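Local coordinates for protein putative glycosyltransferase (GalT1) (Streptococcus parasanguinis FW213, PDB 5HEA) that probably transfers a sugar from a nucleotide-sugar donor to an acceptor, this chain being the C-terminal part, with a GT-A-type domain, of a longer putative glycosyltransferase, at residues R187-D192 against K260-K265; S233-A238 against Q280-K285; E240-L245 against Y250-Q255. One frame throughout, in Å; residues are numbered along the deposited sequence.

Contact 1: residues R187-D192 against K260-K265; sequences RLREDD and KGRLKK
Arg262 grips Asp192 end-on with two nitrogens, one to each carboxylate oxygen. NH1 of Arg262 gives the shorter bond, 2.9 Å to OD2 of Asp192, which accepts with its syn lone pair. NH2 of Arg262 lies 3.2 Å from OD1 of Asp192 and meets that oxygen from above the carboxylate plane. The two flat groups are turned 60° against each other, a twisted form of the bidentate pair. Arg262 crosses the gap on a chain extended from CG to NE. Asp192 comes from the opposite direction.

Arg189 joins the same carboxylate: its NH1 lies 3.4 Å from OD2 of Asp192. It bends at chi2 and chi3 to do so, and its NH1 comes to 3.8 Å from NH2 of Arg262, over one face of that guanidinium. The guanidinium planes stand nearly perpendicular, at 85°. OD2 of Asp192 pairs with both guanidinium groups and probably offsets their repulsion.

Several donors grip the buried carboxylate: besides the two arginines, Asn237 reaches OD2 and Arg241 reaches OD1. A second shell holds the arginines. NE of Arg189 pairs with Asp229, and NH1 of Arg262 also donates to the carbonyl oxygen of Met234.

The arrangement is a buried salt-bridge network. It ties the loop between strand 171-174 and helix 195-201 to helix 253-272, beside helix 231-247, whose Met234 and Asn237 take part. The run Glu190-Asp191-Asp192 resembles the acidic motif of family 2 GT-A enzymes.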
loop_
_atom_site.group_PDB
_atom_site.type_symbol
_atom_site.label_atom_id
_atom_site.label_comp_id
_atom_site.label_asym_id
_atom_site.label_seq_id
_atom_site.Cartn_x
_atom_site.Cartn_y
_atom_site.Cartn_z
ATOM N N ARG A 187 10.969 8.966 13.892
ATOM C CA ARG A 187 11.128 10.408 13.917
ATOM C C ARG A 187 12.612 10.732 13.807
ATOM O O ARG A 187 13.442 10.072 14.430
ATOM C CB ARG A 187 10.571 10.943 15.247
ATOM C CG ARG A 187 10.007 12.357 15.236
ATOM C CD ARG A 187 10.031 12.952 16.650
ATOM N NE ARG A 187 9.205 14.149 16.802
ATOM C CZ ARG A 187 8.246 14.294 17.718
ATOM N NH1 ARG A 187 7.986 13.314 18.582
ATOM N NH2 ARG A 187 7.546 15.426 17.780
ATOM N N LEU A 188 12.946 11.727 12.992
ATOM C CA LEU A 188 14.282 12.312 13.015
ATOM C C LEU A 188 14.189 13.445 14.034
ATOM O O LEU A 188 13.096 13.730 14.526
ATOM C CB LEU A 188 14.669 12.852 11.633
ATOM C CG LEU A 188 16.125 12.803 11.133
ATOM C CD1 LEU A 188 16.450 14.017 10.246
ATOM C CD2 LEU A 188 17.142 12.656 12.262
ATOM N N ARG A 189 15.316 14.089 14.349
ATOM C CA ARG A 189 15.398 15.021 15.477
ATOM C C ARG A 189 14.889 14.294 16.725
ATOM O O ARG A 189 14.057 14.800 17.480
ATOM C CB ARG A 189 14.581 16.291 15.206
ATOM C CG ARG A 189 15.002 17.070 13.972
ATOM C CD ARG A 189 16.397 17.648 14.140
ATOM N NE ARG A 189 16.549 18.929 13.452
ATOM C CZ ARG A 189 16.415 20.116 14.039
ATOM N NH1 ARG A 189 16.130 20.198 15.337
ATOM N NH2 ARG A 189 16.572 21.224 13.327
ATOM N N GLU A 190 15.358 13.065 16.906
ATOM C CA GLU A 190 14.866 12.243 17.999
ATOM C C GLU A 190 15.565 12.652 19.296
ATOM O O GLU A 190 14.942 12.634 20.366
ATOM C CB GLU A 190 15.027 10.747 17.691
ATOM C CG GLU A 190 16.474 10.225 17.549
ATOM C CD GLU A 190 17.088 10.381 16.142
ATOM O OE1 GLU A 190 16.498 11.042 15.254
ATOM O OE2 GLU A 190 18.193 9.831 15.924
ATOM N N ASP A 191 16.840 13.046 19.172
ATOM C CA ASP A 191 17.648 13.602 20.277
ATOM C C ASP A 191 17.003 14.873 20.816
ATOM O O ASP A 191 16.899 15.067 22.037
ATOM C CB ASP A 191 19.078 13.966 19.818
ATOM C CG ASP A 191 19.980 12.750 19.611
ATOM O OD1 ASP A 191 19.552 11.626 19.953
ATOM O OD2 ASP A 191 21.129 12.925 19.114
ATOM N N ASP A 192 16.599 15.732 19.877
ATOM C CA ASP A 192 15.914 17.000 20.145
ATOM C C ASP A 192 14.661 16.782 21.020
ATOM O O ASP A 192 14.360 17.587 21.898
ATOM C CB ASP A 192 15.555 17.635 18.790
ATOM C CG ASP A 192 14.897 19.020 18.903
ATOM O OD1 ASP A 192 15.139 19.775 19.868
ATOM O OD2 ASP A 192 14.147 19.361 17.976
ATOM N N LYS A 260 11.087 30.850 17.584
ATOM C CA LYS A 260 10.868 31.835 16.526
ATOM C C LYS A 260 11.858 31.637 15.386
ATOM O O LYS A 260 11.495 31.763 14.217
ATOM C CB LYS A 260 10.965 33.263 17.069
ATOM C CG LYS A 260 9.892 33.607 18.078
ATOM C CD LYS A 260 9.992 35.053 18.567
ATOM C CE LYS A 260 9.058 35.269 19.756
ATOM N NZ LYS A 260 8.807 36.680 20.149
ATOM N N GLY A 261 13.107 31.335 15.734
ATOM C CA GLY A 261 14.126 31.001 14.746
ATOM C C GLY A 261 13.782 29.771 13.914
ATOM O O GLY A 261 13.973 29.773 12.699
ATOM N N ARG A 262 13.263 28.725 14.558
ATOM C CA ARG A 262 12.837 27.519 13.838
ATOM C C ARG A 262 11.662 27.778 12.891
ATOM O O ARG A 262 11.654 27.291 11.760
ATOM C CB ARG A 262 12.500 26.376 14.811
ATOM C CG ARG A 262 13.728 25.838 15.527
ATOM C CD ARG A 262 13.365 24.774 16.576
ATOM N NE ARG A 262 14.551 24.185 17.197
ATOM C CZ ARG A 262 14.599 22.971 17.750
ATOM N NH1 ARG A 262 13.529 22.173 17.754
ATOM N NH2 ARG A 262 15.728 22.545 18.297
ATOM N N LEU A 263 10.675 28.543 13.351
ATOM C CA LEU A 263 9.543 28.917 12.510
ATOM C C LEU A 263 9.994 29.614 11.222
ATOM O O LEU A 263 9.481 29.328 10.136
ATOM C CB LEU A 263 8.572 29.824 13.292
ATOM C CG LEU A 263 7.773 29.075 14.366
ATOM C CD1 LEU A 263 7.009 30.074 15.239
ATOM C CD2 LEU A 263 6.825 28.072 13.714
ATOM N N LYS A 264 10.948 30.533 11.358
ATOM C CA LYS A 264 11.509 31.256 10.213
ATOM C C LYS A 264 12.124 30.281 9.221
ATOM O O LYS A 264 11.890 30.371 8.015
ATOM C CB LYS A 264 12.580 32.252 10.672
ATOM C CG LYS A 264 12.053 33.657 10.933
ATOM C CD LYS A 264 13.128 34.601 11.482
ATOM C CE LYS A 264 13.301 34.453 12.996
ATOM N NZ LYS A 264 12.027 34.688 13.747
ATOM N N LYS A 265 12.918 29.350 9.740
ATOM C CA LYS A 265 13.566 28.345 8.908
ATOM C C LYS A 265 12.534 27.428 8.240
ATOM O O LYS A 265 12.627 27.146 7.048
ATOM C CB LYS A 265 14.552 27.526 9.746
ATOM C CG LYS A 265 15.382 26.547 8.942
ATOM C CD LYS A 265 16.540 25.993 9.762
ATOM C CE LYS A 265 17.474 25.137 8.904
ATOM N NZ LYS A 265 16.793 23.956 8.286
#

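Contact 2: residues S233-A238 against Q280-K285; sequences SMISNA and QQCCNK
Two of the three C-terminal helices, 231-247 and 276-291, meet here through Ile235, Cys282 and Lys285. The touch is small. The backbones come nearest at Ile235 and Cys282, whose CA atoms are 8.2 Å apart. CG1 of Ile235 packs against SG of Cys282 at 3.8 Å. That sulfur is not a thiol: it is bonded to Cys266 on helix 253-272, so the isoleucine rests on one end of a disulfide.

The other branch of Ile235 serves the lysine. With CG2 anti to the backbone N and CG1 beside it (chi1 -61°), the side chain is forked toward two neighbours. CG2 lies 3.8 Å from NZ of Lys285, and the two side chains run past each other in opposite directions. This is a van der Waals touch with the end of a charged chain. The ammonium group has its ionic partners in Glu239 and in Glu240 of a second subunit, so its charge is matched on both sides of the subunit interface.

Ile235 also packs on Arg262 of helix 253-272. Cys283 forms a further disulfide with Cys267, next to the first. Paired disulfides thus clamp helices 253-272 and 276-291 together, and Ile235 of helix 231-247 packs against that clamp. The arrangement is that of a small C-terminal helical bundle cross-linked by adjacent disulfides.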
loop_
_atom_site.group_PDB
_atom_site.type_symbol
_atom_site.label_atom_id
_atom_site.label_comp_id
_atom_site.label_asym_id
_atom_site.label_seq_id
_atom_site.Cartn_x
_atom_site.Cartn_y
_atom_site.Cartn_z
ATOM N N SER A 233 9.160 17.796 12.714
ATOM C CA SER A 233 9.641 17.509 14.069
ATOM C C SER A 233 10.348 18.685 14.742
ATOM O O SER A 233 10.181 18.924 15.943
ATOM C CB SER A 233 10.592 16.321 14.039
ATOM O OG SER A 233 9.842 15.137 13.907
ATOM N N MET A 234 11.155 19.401 13.967
ATOM C CA MET A 234 11.847 20.588 14.466
ATOM C C MET A 234 10.848 21.538 15.163
ATOM O O MET A 234 11.123 22.082 16.238
ATOM C CB MET A 234 12.552 21.299 13.307
ATOM C CG MET A 234 13.404 22.496 13.719
ATOM S SD MET A 234 14.162 23.360 12.318
ATOM C CE MET A 234 12.717 23.881 11.371
ATOM N N ILE A 235 9.682 21.703 14.553
ATOM C CA ILE A 235 8.667 22.611 15.072
ATOM C C ILE A 235 7.917 21.971 16.228
ATOM O O ILE A 235 7.804 22.566 17.293
ATOM C CB ILE A 235 7.689 23.045 13.950
ATOM C CG1 ILE A 235 8.465 23.769 12.851
ATOM C CG2 ILE A 235 6.597 23.948 14.497
ATOM C CD1 ILE A 235 9.306 24.915 13.402
ATOM N N SER A 236 7.402 20.755 16.032
ATOM C CA SER A 236 6.612 20.117 17.092
ATOM C C SER A 236 7.446 19.805 18.355
ATOM O O SER A 236 6.934 19.913 19.476
ATOM C CB SER A 236 5.883 18.871 16.573
ATOM O OG SER A 236 6.811 17.896 16.179
ATOM N N ASN A 237 8.722 19.447 18.182
ATOM C CA ASN A 237 9.624 19.284 19.334
ATOM C C ASN A 237 9.731 20.552 20.172
ATOM O O ASN A 237 9.694 20.488 21.392
ATOM C CB ASN A 237 11.045 18.860 18.917
ATOM C CG ASN A 237 11.112 17.424 18.414
ATOM O OD1 ASN A 237 10.148 16.675 18.524
ATOM N ND2 ASN A 237 12.263 17.036 17.873
ATOM N N ALA A 238 9.914 21.698 19.516
ATOM C CA ALA A 238 10.039 22.972 20.229
ATOM C C ALA A 238 8.727 23.359 20.950
ATOM O O ALA A 238 8.748 23.892 22.063
ATOM C CB ALA A 238 10.487 24.089 19.267
ATOM N N GLN A 280 2.276 26.583 5.339
ATOM C CA GLN A 280 1.142 27.406 5.738
ATOM C C GLN A 280 1.104 27.574 7.260
ATOM O O GLN A 280 0.923 28.689 7.765
ATOM C CB GLN A 280 -0.159 26.779 5.217
ATOM C CG GLN A 280 -1.444 27.458 5.688
ATOM C CD GLN A 280 -2.174 26.706 6.822
ATOM O OE1 GLN A 280 -2.374 25.484 6.777
ATOM N NE2 GLN A 280 -2.589 27.455 7.840
ATOM N N GLN A 281 1.293 26.473 7.988
ATOM C CA GLN A 281 1.188 26.494 9.444
ATOM C C GLN A 281 2.290 27.343 10.065
ATOM O O GLN A 281 2.022 28.190 10.924
ATOM C CB GLN A 281 1.191 25.064 10.019
ATOM C CG GLN A 281 -0.121 24.289 9.766
ATOM C CD GLN A 281 -1.270 24.721 10.694
ATOM O OE1 GLN A 281 -1.043 25.151 11.837
ATOM N NE2 GLN A 281 -2.510 24.603 10.202
ATOM N N CYS A 282 3.526 27.121 9.617
ATOM C CA CYS A 282 4.678 27.857 10.135
ATOM C C CYS A 282 4.641 29.337 9.809
ATOM O O CYS A 282 4.973 30.179 10.646
ATOM C CB CYS A 282 5.980 27.266 9.588
ATOM S SG CYS A 282 6.413 25.674 10.339
ATOM N N CYS A 283 4.274 29.662 8.576
ATOM C CA CYS A 283 4.153 31.067 8.205
ATOM C C CYS A 283 3.072 31.781 8.979
ATOM O O CYS A 283 3.228 32.948 9.329
ATOM C CB CYS A 283 3.906 31.222 6.706
ATOM S SG CYS A 283 5.387 30.880 5.779
ATOM N N ASN A 284 1.968 31.093 9.241
ATOM C CA ASN A 284 0.895 31.693 10.027
ATOM C C ASN A 284 1.345 31.944 11.459
ATOM O O ASN A 284 1.100 33.016 12.009
ATOM C CB ASN A 284 -0.358 30.821 9.994
ATOM C CG ASN A 284 -1.403 31.246 11.021
ATOM O OD1 ASN A 284 -1.864 32.389 11.032
ATOM N ND2 ASN A 284 -1.791 30.317 11.875
ATOM N N LYS A 285 2.000 30.944 12.049
ATOM C CA LYS A 285 2.537 31.057 13.392
ATOM C C LYS A 285 3.536 32.210 13.487
ATOM O O LYS A 285 3.487 33.010 14.423
ATOM C CB LYS A 285 3.150 29.717 13.855
ATOM C CG LYS A 285 2.088 28.682 14.224
ATOM C CD LYS A 285 2.676 27.432 14.896
ATOM C CE LYS A 285 2.610 26.219 13.979
ATOM N NZ LYS A 285 2.947 24.929 14.670
#

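Contact 3: residues E240-L245 against Y250-Q255; sequences ERIALL and YDLTEQ
Leu245 is the apolar centre, packed between Tyr250, Leu252 and Gln255. Its two methyls divide the work. CD1 of Leu245 presses on the aliphatic CG of Gln255 at 3.6 Å. CD2 of Leu245 meets CD1 of the Tyr250 ring at 3.9 Å, approaching it obliquely. The leucine crosses both partners at about a right angle. Nearer the backbone, CB of Leu245 touches CD2 of Leu252 at 3.8 Å. The same methyl of Leu252 also reaches the carbonyl oxygen of Ile242. Ile242 extends the apolar patch: its CG1 lies 3.8 Å from CB of Gln255, the two side chains passing in opposite directions.

One backbone bond closes the turn. Tyr250 N donates to Leu245 O at 2.9 Å and ties the returning chain to helix 231-247. Asp251 then caps the next helix. Its OD2 accepts from OG1 of Thr253 and, weakly, from Thr253 N.

At the polar edge, Gln255 folds back at chi2 (-75°), so its CB and CG face the leucine and isoleucine while its amide turns to Arg241. OE1 of Gln255 takes NE of Arg241 at 2.8 Å, close to the guanidinium plane but tilted 29° from the carbonyl plane; the N-H...O angle of 140° makes the bond rather bent. A water accepts from NH2 of Arg241 and donates weakly to that same OE1. Arg241 also forms a salt bridge to Asp192 and a cation-pi contact with Tyr196.

This is an alpha-alpha hairpin, two consecutive helices joined by a short turn. Apolar aliphatic and aromatic carbons pack inside it. The single side-chain hydrogen bond between the segments lets a neutral amide help orient a buried arginine whose charge is probably balanced in part by Asp192.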
loop_
_atom_site.group_PDB
_atom_site.type_symbol
_atom_site.label_atom_id
_atom_site.label_comp_id
_atom_site.label_asym_id
_atom_site.label_seq_id
_atom_site.Cartn_x
_atom_site.Cartn_y
_atom_site.Cartn_z
ATOM N N GLU A 240 6.262 21.186 21.986
ATOM C CA GLU A 240 6.170 20.249 23.106
ATOM C C GLU A 240 7.067 20.677 24.286
ATOM O O GLU A 240 6.649 20.675 25.452
ATOM C CB GLU A 240 6.567 18.865 22.578
ATOM C CG GLU A 240 6.566 17.705 23.564
ATOM C CD GLU A 240 6.962 16.405 22.861
ATOM O OE1 GLU A 240 8.014 16.369 22.160
ATOM O OE2 GLU A 240 6.198 15.427 22.974
ATOM N N ARG A 241 8.301 21.068 23.983
ATOM C CA ARG A 241 9.250 21.453 25.031
ATOM C C ARG A 241 8.834 22.741 25.764
ATOM O O ARG A 241 8.927 22.831 27.000
ATOM C CB ARG A 241 10.669 21.577 24.457
ATOM C CG ARG A 241 11.683 22.227 25.406
ATOM C CD ARG A 241 13.127 22.021 24.919
ATOM N NE ARG A 241 13.362 22.424 23.531
ATOM C CZ ARG A 241 13.649 21.574 22.545
ATOM N NH1 ARG A 241 13.732 20.275 22.799
ATOM N NH2 ARG A 241 13.868 22.013 21.303
ATOM N N ILE A 242 8.373 23.735 25.011
ATOM C CA ILE A 242 7.843 24.950 25.633
ATOM C C ILE A 242 6.663 24.625 26.540
ATOM O O ILE A 242 6.596 25.110 27.669
ATOM C CB ILE A 242 7.452 26.021 24.585
ATOM C CG1 ILE A 242 8.726 26.620 23.974
ATOM C CG2 ILE A 242 6.565 27.120 25.227
ATOM C CD1 ILE A 242 8.505 27.318 22.636
ATOM N N ALA A 243 5.742 23.786 26.063
ATOM C CA ALA A 243 4.565 23.452 26.867
ATOM C C ALA A 243 4.932 22.731 28.170
ATOM O O ALA A 243 4.318 22.957 29.213
ATOM C CB ALA A 243 3.567 22.607 26.050
ATOM N N LEU A 244 5.925 21.851 28.104
ATOM C CA LEU A 244 6.370 21.125 29.285
ATOM C C LEU A 244 7.041 22.054 30.282
ATOM O O LEU A 244 6.708 22.044 31.456
ATOM C CB LEU A 244 7.361 20.026 28.903
ATOM C CG LEU A 244 6.833 18.601 28.845
ATOM C CD1 LEU A 244 8.027 17.677 28.624
ATOM C CD2 LEU A 244 6.077 18.230 30.126
ATOM N N LEU A 245 8.008 22.835 29.809
ATOM C CA LEU A 245 8.730 23.766 30.673
ATOM C C LEU A 245 7.777 24.758 31.327
ATOM O O LEU A 245 7.935 25.092 32.499
ATOM C CB LEU A 245 9.806 24.520 29.887
ATOM C CG LEU A 245 11.016 23.716 29.397
ATOM C CD1 LEU A 245 11.920 24.608 28.572
ATOM C CD2 LEU A 245 11.764 23.156 30.576
ATOM N N TYR A 250 9.397 26.486 34.537
ATOM C CA TYR A 250 10.707 26.970 34.112
ATOM C C TYR A 250 10.590 28.192 33.202
ATOM O O TYR A 250 9.559 28.410 32.558
ATOM C CB TYR A 250 11.504 25.874 33.400
ATOM C CG TYR A 250 11.989 24.777 34.317
ATOM C CD1 TYR A 250 11.285 23.580 34.437
ATOM C CD2 TYR A 250 13.150 24.939 35.070
ATOM C CE1 TYR A 250 11.731 22.570 35.280
ATOM C CE2 TYR A 250 13.609 23.934 35.914
ATOM C CZ TYR A 250 12.896 22.755 36.013
ATOM O OH TYR A 250 13.343 21.758 36.842
ATOM N N ASP A 251 11.660 28.977 33.137
ATOM C CA ASP A 251 11.677 30.173 32.305
ATOM C C ASP A 251 11.726 29.844 30.809
ATOM O O ASP A 251 12.420 28.909 30.386
ATOM C CB ASP A 251 12.851 31.067 32.677
ATOM C CG ASP A 251 12.828 32.374 31.927
ATOM O OD1 ASP A 251 11.908 33.182 32.179
ATOM O OD2 ASP A 251 13.716 32.585 31.080
ATOM N N LEU A 252 11.010 30.639 30.015
ATOM C CA LEU A 252 10.760 30.306 28.604
ATOM C C LEU A 252 11.507 31.196 27.616
ATOM O O LEU A 252 11.414 30.992 26.403
ATOM C CB LEU A 252 9.250 30.387 28.305
ATOM C CG LEU A 252 8.336 29.517 29.165
ATOM C CD1 LEU A 252 6.862 29.801 28.858
ATOM C CD2 LEU A 252 8.658 28.035 28.951
ATOM N N THR A 253 12.250 32.176 28.127
ATOM C CA THR A 253 12.857 33.192 27.278
ATOM C C THR A 253 13.682 32.651 26.112
ATOM O O THR A 253 13.473 33.050 24.970
ATOM C CB THR A 253 13.731 34.143 28.101
ATOM O OG1 THR A 253 12.941 34.698 29.152
ATOM C CG2 THR A 253 14.263 35.258 27.223
ATOM N N GLU A 254 14.619 31.753 26.393
ATOM C CA GLU A 254 15.499 31.234 25.342
ATOM C C GLU A 254 14.777 30.273 24.406
ATOM O O GLU A 254 15.065 30.249 23.207
ATOM C CB GLU A 254 16.734 30.554 25.940
ATOM C CG GLU A 254 17.543 31.474 26.844
ATOM C CD GLU A 254 18.041 32.711 26.109
ATOM O OE1 GLU A 254 18.563 32.571 24.975
ATOM O OE2 GLU A 254 17.905 33.822 26.666
ATOM N N GLN A 255 13.844 29.487 24.946
ATOM C CA GLN A 255 13.089 28.539 24.119
ATOM C C GLN A 255 12.225 29.281 23.112
ATOM O O GLN A 255 12.110 28.865 21.960
ATOM C CB GLN A 255 12.233 27.619 24.980
ATOM C CG GLN A 255 13.047 26.747 25.916
ATOM C CD GLN A 255 13.728 25.613 25.195
ATOM O OE1 GLN A 255 13.229 25.120 24.181
ATOM N NE2 GLN A 255 14.876 25.186 25.708
HETATM O O HOH W 1 13.736 24.858 20.764
#

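All three contacts are buried, and each involves the C-terminal helices. Contact 3 buries the most surface and is mainly apolar, as suits neighbours in sequence folded into a hairpin; it is nested inside the loops closed by the other two. Contacts 1 and 2 are both small. Contact 1 is ionic and lies nearest the centre of the chain, where a loop meets helix 253-272. Contact 2 lies furthest out and is van der Waals packing of an isoleucine on a disulfide and a lysine end. Helix 231-247 serves contacts 2 and 3, and helix 253-272 serves 1 and 3. Arg241 of contact 3 reaches the carboxylate of contact 1.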